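PDB 5Y1F: NAD dependent epimerase/dehydratase family from uncultured archaeon MedDCM-OCT-S05-C57, which probably oxidises L-threonine at its 3-hydroxyl group, using bound NAD+ as the hydride acceptor. Local coordinates for residues V148-K153 against T159-E164; A90-A95 against E102-V107. All blocks are in the same frame, centred on the assembly; numbering follows the deposited sequence. Where two conformers were deposited one is given.

Contact 1. Residues V148-K153 against T159-E164; sequences VELNPK and TKVKGE. With NAD (nicotinamide-adenine-dinucleotide), chain B.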
loop_
_atom_site.group_PDB
_atom_site.type_symbol
_atom_site.label_atom_id
_atom_site.label_comp_id
_atom_site.label_asym_id
_atom_site.label_seq_id
_atom_site.Cartn_x
_atom_site.Cartn_y
_atom_site.Cartn_z
ATOM N N VAL A 148 3.690 19.844 2.133
ATOM C CA VAL A 148 3.795 20.313 3.495
ATOM C C VAL A 148 4.972 19.598 4.133
ATOM O O VAL A 148 5.508 18.633 3.608
ATOM C CB VAL A 148 2.516 20.075 4.318
ATOM C CG1 VAL A 148 1.410 20.987 3.823
ATOM C CG2 VAL A 148 2.134 18.619 4.332
ATOM N N GLU A 149 5.399 20.102 5.263
ATOM C CA GLU A 149 6.486 19.471 6.009
ATOM C C GLU A 149 6.096 18.058 6.467
ATOM O O GLU A 149 4.937 17.825 6.812
ATOM C CB GLU A 149 6.847 20.297 7.251
ATOM C CG GLU A 149 7.540 21.615 6.948
ATOM C CD GLU A 149 8.884 21.446 6.230
ATOM O OE1 GLU A 149 8.953 21.636 4.994
ATOM O OE2 GLU A 149 9.885 21.094 6.899
ATOM N N LEU A 150 7.080 17.179 6.478
ATOM C CA LEU A 150 6.872 15.775 6.821
ATOM C C LEU A 150 7.563 15.438 8.132
ATOM O O LEU A 150 8.785 15.202 8.176
ATOM C CB LEU A 150 7.373 14.882 5.697
ATOM C CG LEU A 150 6.832 15.206 4.315
ATOM C CD1 LEU A 150 7.464 14.315 3.272
ATOM C CD2 LEU A 150 5.317 15.150 4.213
ATOM N N ASN A 151 6.795 15.487 9.201
ATOM C CA ASN A 151 7.296 15.223 10.543
ATOM C C ASN A 151 6.481 14.131 11.213
ATOM O O ASN A 151 5.720 14.342 12.149
ATOM C CB ASN A 151 7.267 16.508 11.387
ATOM C CG ASN A 151 8.183 17.583 10.813
ATOM O OD1 ASN A 151 7.716 18.659 10.404
ATOM N ND2 ASN A 151 9.448 17.298 10.792
ATOM N N PRO A 152 6.587 12.936 10.692
ATOM C CA PRO A 152 5.799 11.833 11.199
ATOM C C PRO A 152 6.134 11.472 12.626
ATOM O O PRO A 152 7.302 11.589 13.044
ATOM C CB PRO A 152 6.173 10.673 10.271
ATOM C CG PRO A 152 7.460 11.002 9.735
ATOM C CD PRO A 152 7.438 12.502 9.576
ATOM N N LYS A 153 5.145 10.911 13.302
ATOM C CA LYS A 153 5.278 10.473 14.690
ATOM C C LYS A 153 5.361 8.966 14.816
ATOM O O LYS A 153 5.094 8.423 15.915
ATOM C CB LYS A 153 4.061 10.965 15.490
ATOM C CG LYS A 153 3.890 12.465 15.553
ATOM C CD LYS A 153 5.105 13.123 16.153
ATOM C CE LYS A 153 4.849 14.584 16.496
ATOM N NZ LYS A 153 5.187 14.908 17.908
ATOM N N THR A 159 10.587 6.095 8.046
ATOM C CA THR A 159 11.159 5.286 6.951
ATOM C C THR A 159 10.584 5.697 5.616
ATOM O O THR A 159 11.286 5.665 4.614
ATOM C CB THR A 159 11.042 3.760 7.116
ATOM O OG1 THR A 159 9.701 3.275 6.878
ATOM C CG2 THR A 159 11.597 3.256 8.474
ATOM N N LYS A 160 9.311 6.049 5.591
ATOM C CA LYS A 160 8.688 6.433 4.335
ATOM C C LYS A 160 9.161 7.793 3.853
ATOM O O LYS A 160 9.290 7.995 2.638
ATOM C CB LYS A 160 7.183 6.333 4.393
ATOM C CG LYS A 160 6.634 4.922 4.510
ATOM C CD LYS A 160 7.091 4.010 3.367
ATOM C CE LYS A 160 6.224 2.783 3.236
ATOM N NZ LYS A 160 6.598 1.923 2.088
ATOM N N VAL A 161 9.337 8.747 4.768
ATOM C CA VAL A 161 9.902 10.036 4.391
ATOM C C VAL A 161 11.302 9.857 3.815
ATOM O O VAL A 161 11.639 10.394 2.745
ATOM C CB VAL A 161 9.947 11.006 5.584
ATOM C CG1 VAL A 161 10.723 12.239 5.229
ATOM C CG2 VAL A 161 8.529 11.367 6.011
ATOM N N LYS A 162 12.151 9.123 4.535
ATOM C CA LYS A 162 13.498 8.862 4.021
ATOM C C LYS A 162 13.428 8.163 2.679
ATOM O O LYS A 162 14.265 8.410 1.792
ATOM C CB LYS A 162 14.249 8.033 5.048
ATOM C CG LYS A 162 14.491 8.795 6.333
ATOM C CD LYS A 162 15.524 9.892 6.124
ATOM C CE LYS A 162 16.384 10.189 7.356
ATOM N NZ LYS A 162 15.756 11.173 8.287
ATOM N N GLY A 163 12.477 7.236 2.531
ATOM C CA GLY A 163 12.361 6.531 1.282
ATOM C C GLY A 163 11.940 7.440 0.114
ATOM O O GLY A 163 12.445 7.323 -0.991
ATOM N N GLU A 164 10.977 8.340 0.346
ATOM C CA GLU A 164 10.591 9.298 -0.684
ATOM C C GLU A 164 11.817 10.087 -1.130
ATOM O O GLU A 164 12.022 10.339 -2.327
ATOM C CB GLU A 164 9.559 10.294 -0.150
ATOM C CG GLU A 164 8.150 9.708 0.031
ATOM C CD GLU A 164 7.122 10.721 0.480
ATOM O OE1 GLU A 164 5.973 10.311 0.744
ATOM O OE2 GLU A 164 7.400 11.932 0.498
HETATM P PA NAD B . 2.027 -6.410 3.632
HETATM O O1A NAD B . 0.666 -7.097 3.420
HETATM O O2A NAD B . 2.643 -6.484 5.046
HETATM O O5B NAD B . 3.036 -7.065 2.541
HETATM C C5B NAD B . 4.427 -6.851 2.656
HETATM C C4B NAD B . 5.129 -8.114 2.256
HETATM O O4B NAD B . 6.513 -7.808 2.496
HETATM C C3B NAD B . 4.775 -9.318 3.113
HETATM O O3B NAD B . 4.287 -10.338 2.273
HETATM C C2B NAD B . 6.103 -9.690 3.789
HETATM O O2B NAD B . 6.374 -11.100 3.898
HETATM C C1B NAD B . 7.122 -9.016 2.893
HETATM N N9A NAD B . 8.375 -8.757 3.631
HETATM C C8A NAD B . 8.499 -8.361 4.913
HETATM N N7A NAD B . 9.781 -8.324 5.272
HETATM C C5A NAD B . 10.463 -8.747 4.207
HETATM C C6A NAD B . 11.886 -8.968 3.921
HETATM N N6A NAD B . 12.834 -8.737 4.861
HETATM N N1A NAD B . 12.222 -9.365 2.697
HETATM C C2A NAD B . 11.301 -9.636 1.789
HETATM N N3A NAD B . 9.993 -9.447 1.964
HETATM C C4A NAD B . 9.553 -9.015 3.137
HETATM O O3 NAD B . 2.009 -4.871 3.192
HETATM P PN NAD B . 1.018 -4.182 2.122
HETATM O O1N NAD B . 0.765 -5.125 0.938
HETATM O O2N NAD B . -0.210 -3.664 2.845
HETATM O O5D NAD B . 1.936 -2.934 1.654
HETATM C C5D NAD B . 2.746 -3.049 0.526
HETATM C C4D NAD B . 3.404 -1.674 0.351
HETATM O O4D NAD B . 2.377 -0.647 0.310
HETATM C C3D NAD B . 4.355 -1.316 1.471
HETATM O O3D NAD B . 5.380 -0.432 0.941
HETATM C C2D NAD B . 3.476 -0.448 2.391
HETATM O O2D NAD B . 4.285 0.459 3.179
HETATM C C1D NAD B . 2.615 0.287 1.348
HETATM N N1N NAD B . 1.344 0.774 1.923
HETATM C C2N NAD B . 0.297 -0.054 2.220
HETATM C C3N NAD B . -0.865 0.443 2.764
HETATM C C7N NAD B . -2.079 -0.428 3.072
HETATM O O7N NAD B . -3.032 0.081 3.599
HETATM N N7N NAD B . -2.085 -1.689 2.723
HETATM C C4N NAD B . -0.971 1.802 3.007
HETATM C C5N NAD B . 0.110 2.629 2.749
HETATM C C6N NAD B . 1.256 2.086 2.201
#
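L150 and P152, in the loop that leads into helix 155-174, both rest on one methyl of V161, and this apolar patch is the tight part of the contact. CG2 of V161 lies 3.7 Å from CB of L150 and 3.9 Å from CG of P152, so a single methyl serves both residues. The V161 torsion accounts for this: CG1 stands anti to the backbone N (chi1 171°), which leaves CG2 on the flank facing the loop. One helical turn on, E164 meets the leucine through its end group, with OE2 3.7 Å from CD1 of L150 and the two side chains crossing at about a right angle. That carboxylate is held by polar partners elsewhere: OE1 forms a salt bridge with R182 and a hydrogen bond with S130, while OE2 bonds N252. The leucine methyl therefore packs against a group whose position is already fixed.

The contact as a whole buries 165 Å², and no hydrogen bond joins its segments. Its solvent side is marked by N151, whose CB points away from the helix and which is exposed between the two packing residues, and by K162, exposed on the helix.

K160 leaves the helix on a different course. Its NZ donates to O3D of NAD at 2.9 Å and, more weakly, to O2D, and also bonds P129 O. Together with Y156, four residues earlier and hydrogen-bonded to NAD through its OH, this lysine makes up the Tyr-x-x-x-Lys signature of short-chain dehydrogenases/reductases, on a helix flanking the Rossmann-fold sheet.

Contact 2. Residues A90-A95 against E102-V107; sequences AAILSA and ELCHDV. With NAD (nicotinamide-adenine-dinucleotide), chain B.
I92 packs into the side of helix 101-122 between L103, C104 and V107, where the loop after strand 83-88 of the Rossmann fold passes the dinucleotide. The apolar contacts show how one side chain serves three partners. CG1 of I92 stands 3.7 Å from CB of V107, and CG2 comes to 4.0 Å from CB of C104. With CG1 beside the backbone N (chi1 -60°) and CG2 anti to it, the two branches part toward V107 and C104, about one helical turn apart. A bend at chi2 (-66°) then brings CD1 to 4.0 Å from CD2 of L103, the two side chains meeting at about a right angle. An alanine in place of I92 would lack both branches, is likely to leave CD2 of L103 without its neighbour, and would probably open a gap between the loop and V107.

Contacts with the ligand form a second group. CB of A91, turned away from the helix, lies 3.6 Å from C3D of the nicotinamide ribose, while V107 sends CG2 to within 3.6 Å of the adenine amino nitrogen N6A. Both segments meet the adenosine end, the loop through A90 and I92, whose CD1 approaches N7A; of the two, the loop alone continues to the nicotinamide ribose.

Polar links are few. No direct hydrogen bond crosses between the segments, although the backbone N of I92 bonds OD1 of N108, one residue beyond V107. The bridge between the segments is a single water that donates to both backbones, 2.8 Å from O of A90 and 2.9 Å from O of V107.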
loop_
_atom_site.group_PDB
_atom_site.type_symbol
_atom_site.label_atom_id
_atom_site.label_comp_id
_atom_site.label_asym_id
_atom_site.label_seq_id
_atom_site.Cartn_x
_atom_site.Cartn_y
_atom_site.Cartn_z
ATOM N N ALA A 90 7.648 -4.870 -0.686
ATOM C CA ALA A 90 8.113 -5.414 0.570
ATOM C C ALA A 90 8.306 -4.323 1.605
ATOM O O ALA A 90 8.913 -3.304 1.313
ATOM C CB ALA A 90 9.410 -6.142 0.358
ATOM N N ALA A 91 7.833 -4.540 2.807
ATOM C CA ALA A 91 7.944 -3.545 3.872
ATOM C C ALA A 91 7.446 -4.145 5.161
ATOM O O ALA A 91 6.752 -5.160 5.174
ATOM C CB ALA A 91 7.164 -2.263 3.547
ATOM N N ILE A 92 7.782 -3.472 6.247
ATOM C CA ILE A 92 7.173 -3.619 7.581
ATOM C C ILE A 92 6.298 -2.372 7.786
ATOM O O ILE A 92 6.738 -1.261 7.524
ATOM C CB ILE A 92 8.288 -3.707 8.648
ATOM C CG1 ILE A 92 9.230 -4.897 8.410
ATOM C CG2 ILE A 92 7.702 -3.694 10.058
ATOM C CD1 ILE A 92 8.585 -6.224 8.575
ATOM N N LEU A 93 5.058 -2.574 8.217
ATOM C CA LEU A 93 4.113 -1.466 8.278
ATOM C C LEU A 93 4.057 -0.822 9.642
ATOM O O LEU A 93 4.895 -1.074 10.522
ATOM C CB LEU A 93 2.728 -1.889 7.773
ATOM C CG LEU A 93 2.614 -1.963 6.244
ATOM C CD1 LEU A 93 3.647 -2.865 5.584
ATOM C CD2 LEU A 93 1.199 -2.357 5.856
ATOM N N SER A 94 3.129 0.108 9.822
ATOM C CA SER A 94 3.247 1.052 10.928
ATOM C C SER A 94 3.135 0.402 12.306
ATOM O O SER A 94 3.891 0.713 13.191
ATOM C CB SER A 94 2.271 2.225 10.797
ATOM O OG SER A 94 0.917 1.780 10.734
ATOM N N ALA A 95 2.137 -0.427 12.517
ATOM C CA ALA A 95 1.921 -1.031 13.839
ATOM C C ALA A 95 3.048 -1.973 14.202
ATOM O O ALA A 95 3.628 -1.879 15.268
ATOM C CB ALA A 95 0.581 -1.736 13.907
ATOM N N GLU A 102 13.710 -1.370 14.979
ATOM C CA GLU A 102 14.925 -1.687 14.280
ATOM C C GLU A 102 14.646 -2.507 13.036
ATOM O O GLU A 102 15.242 -2.253 11.981
ATOM C CB GLU A 102 15.870 -2.473 15.203
ATOM C CG GLU A 102 16.442 -1.641 16.344
ATOM C CD GLU A 102 17.128 -0.359 15.903
ATOM O OE1 GLU A 102 16.580 0.741 16.167
ATOM O OE2 GLU A 102 18.238 -0.441 15.332
ATOM N N LEU A 103 13.734 -3.450 13.164
ATOM C CA LEU A 103 13.347 -4.270 12.028
ATOM C C LEU A 103 12.708 -3.406 10.921
ATOM O O LEU A 103 12.957 -3.586 9.750
ATOM C CB LEU A 103 12.382 -5.367 12.461
ATOM C CG LEU A 103 11.928 -6.282 11.321
ATOM C CD1 LEU A 103 13.077 -7.170 10.848
ATOM C CD2 LEU A 103 10.734 -7.119 11.775
ATOM N N CYS A 104 11.834 -2.500 11.332
ATOM C CA CYS A 104 11.160 -1.628 10.369
ATOM C C CYS A 104 12.194 -0.820 9.603
ATOM O O CYS A 104 12.112 -0.733 8.373
ATOM C CB CYS A 104 10.224 -0.718 11.144
ATOM S SG CYS A 104 9.218 0.375 10.151
ATOM N N HIS A 105 13.147 -0.191 10.286
ATOM C CA HIS A 105 14.134 0.594 9.572
ATOM C C HIS A 105 14.925 -0.293 8.607
ATOM O O HIS A 105 15.207 0.063 7.485
ATOM C CB HIS A 105 15.086 1.322 10.532
ATOM C CG HIS A 105 16.188 2.044 9.831
ATOM N ND1 HIS A 105 17.420 1.486 9.554
ATOM C CD2 HIS A 105 16.167 3.228 9.179
ATOM C CE1 HIS A 105 18.108 2.306 8.777
ATOM N NE2 HIS A 105 17.386 3.383 8.566
ATOM N N ASP A 106 15.394 -1.436 9.120
ATOM C CA ASP A 106 16.239 -2.310 8.351
ATOM C C ASP A 106 15.543 -2.750 7.070
ATOM O O ASP A 106 16.051 -2.539 5.957
ATOM C CB ASP A 106 16.667 -3.479 9.232
ATOM C CG ASP A 106 17.686 -4.418 8.572
ATOM O OD1 ASP A 106 18.370 -4.031 7.646
ATOM O OD2 ASP A 106 17.784 -5.566 9.128
ATOM N N VAL A 107 14.377 -3.369 7.216
ATOM C CA VAL A 107 13.675 -3.867 6.049
ATOM C C VAL A 107 13.281 -2.730 5.105
ATOM O O VAL A 107 13.485 -2.814 3.890
ATOM C CB VAL A 107 12.417 -4.643 6.458
ATOM C CG1 VAL A 107 11.595 -4.988 5.234
ATOM C CG2 VAL A 107 12.828 -5.929 7.169
HETATM P PA NAD B . 2.027 -6.410 3.632
HETATM O O1A NAD B . 0.666 -7.097 3.420
HETATM O O2A NAD B . 2.643 -6.484 5.046
HETATM O O5B NAD B . 3.036 -7.065 2.541
HETATM C C5B NAD B . 4.427 -6.851 2.656
HETATM C C4B NAD B . 5.129 -8.114 2.256
HETATM O O4B NAD B . 6.513 -7.808 2.496
HETATM C C3B NAD B . 4.775 -9.318 3.113
HETATM O O3B NAD B . 4.287 -10.338 2.273
HETATM C C2B NAD B . 6.103 -9.690 3.789
HETATM O O2B NAD B . 6.374 -11.100 3.898
HETATM C C1B NAD B . 7.122 -9.016 2.893
HETATM N N9A NAD B . 8.375 -8.757 3.631
HETATM C C8A NAD B . 8.499 -8.361 4.913
HETATM N N7A NAD B . 9.781 -8.324 5.272
HETATM C C5A NAD B . 10.463 -8.747 4.207
HETATM C C6A NAD B . 11.886 -8.968 3.921
HETATM N N6A NAD B . 12.834 -8.737 4.861
HETATM N N1A NAD B . 12.222 -9.365 2.697
HETATM C C2A NAD B . 11.301 -9.636 1.789
HETATM N N3A NAD B . 9.993 -9.447 1.964
HETATM C C4A NAD B . 9.553 -9.015 3.137
HETATM O O3 NAD B . 2.009 -4.871 3.192
HETATM P PN NAD B . 1.018 -4.182 2.122
HETATM O O1N NAD B . 0.765 -5.125 0.938
HETATM O O2N NAD B . -0.210 -3.664 2.845
HETATM O O5D NAD B . 1.936 -2.934 1.654
HETATM C C5D NAD B . 2.746 -3.049 0.526
HETATM C C4D NAD B . 3.404 -1.674 0.351
HETATM O O4D NAD B . 2.377 -0.647 0.310
HETATM C C3D NAD B . 4.355 -1.316 1.471
HETATM O O3D NAD B . 5.380 -0.432 0.941
HETATM C C2D NAD B . 3.476 -0.448 2.391
HETATM O O2D NAD B . 4.285 0.459 3.179
HETATM C C1D NAD B . 2.615 0.287 1.348
HETATM N N1N NAD B . 1.344 0.774 1.923
HETATM C C2N NAD B . 0.297 -0.054 2.220
HETATM C C3N NAD B . -0.865 0.443 2.764
HETATM C C7N NAD B . -2.079 -0.428 3.072
HETATM O O7N NAD B . -3.032 0.081 3.599
HETATM N N7N NAD B . -2.085 -1.689 2.723
HETATM C C4N NAD B . -0.971 1.802 3.007
HETATM C C5N NAD B . 0.110 2.629 2.749
HETATM C C6N NAD B . 1.256 2.086 2.201
HETATM O O HOH W 1 11.710 -3.172 1.684
#

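How the contacts relate
The centres of the contacts are 14 Å apart, and 90-107 comes wholly before 148-164 in the sequence, yet their helices meet directly. CG2 of T159 lies 3.8 Å from CA of H105 and 4.0 Å from O of C104. N108 adds a polar tie, since ND2 of its side chain hydrogen-bonds T159 OG1 while the same side chain also holds I92 N. Y156 stands at the junction: its side chain is about 4 Å from that of C104 but about 8 Å from that of P152. Both contacts reach NAD, with K160 and A91 meeting at the nicotinamide ribose, whereas only contact 2 extends to the adenine.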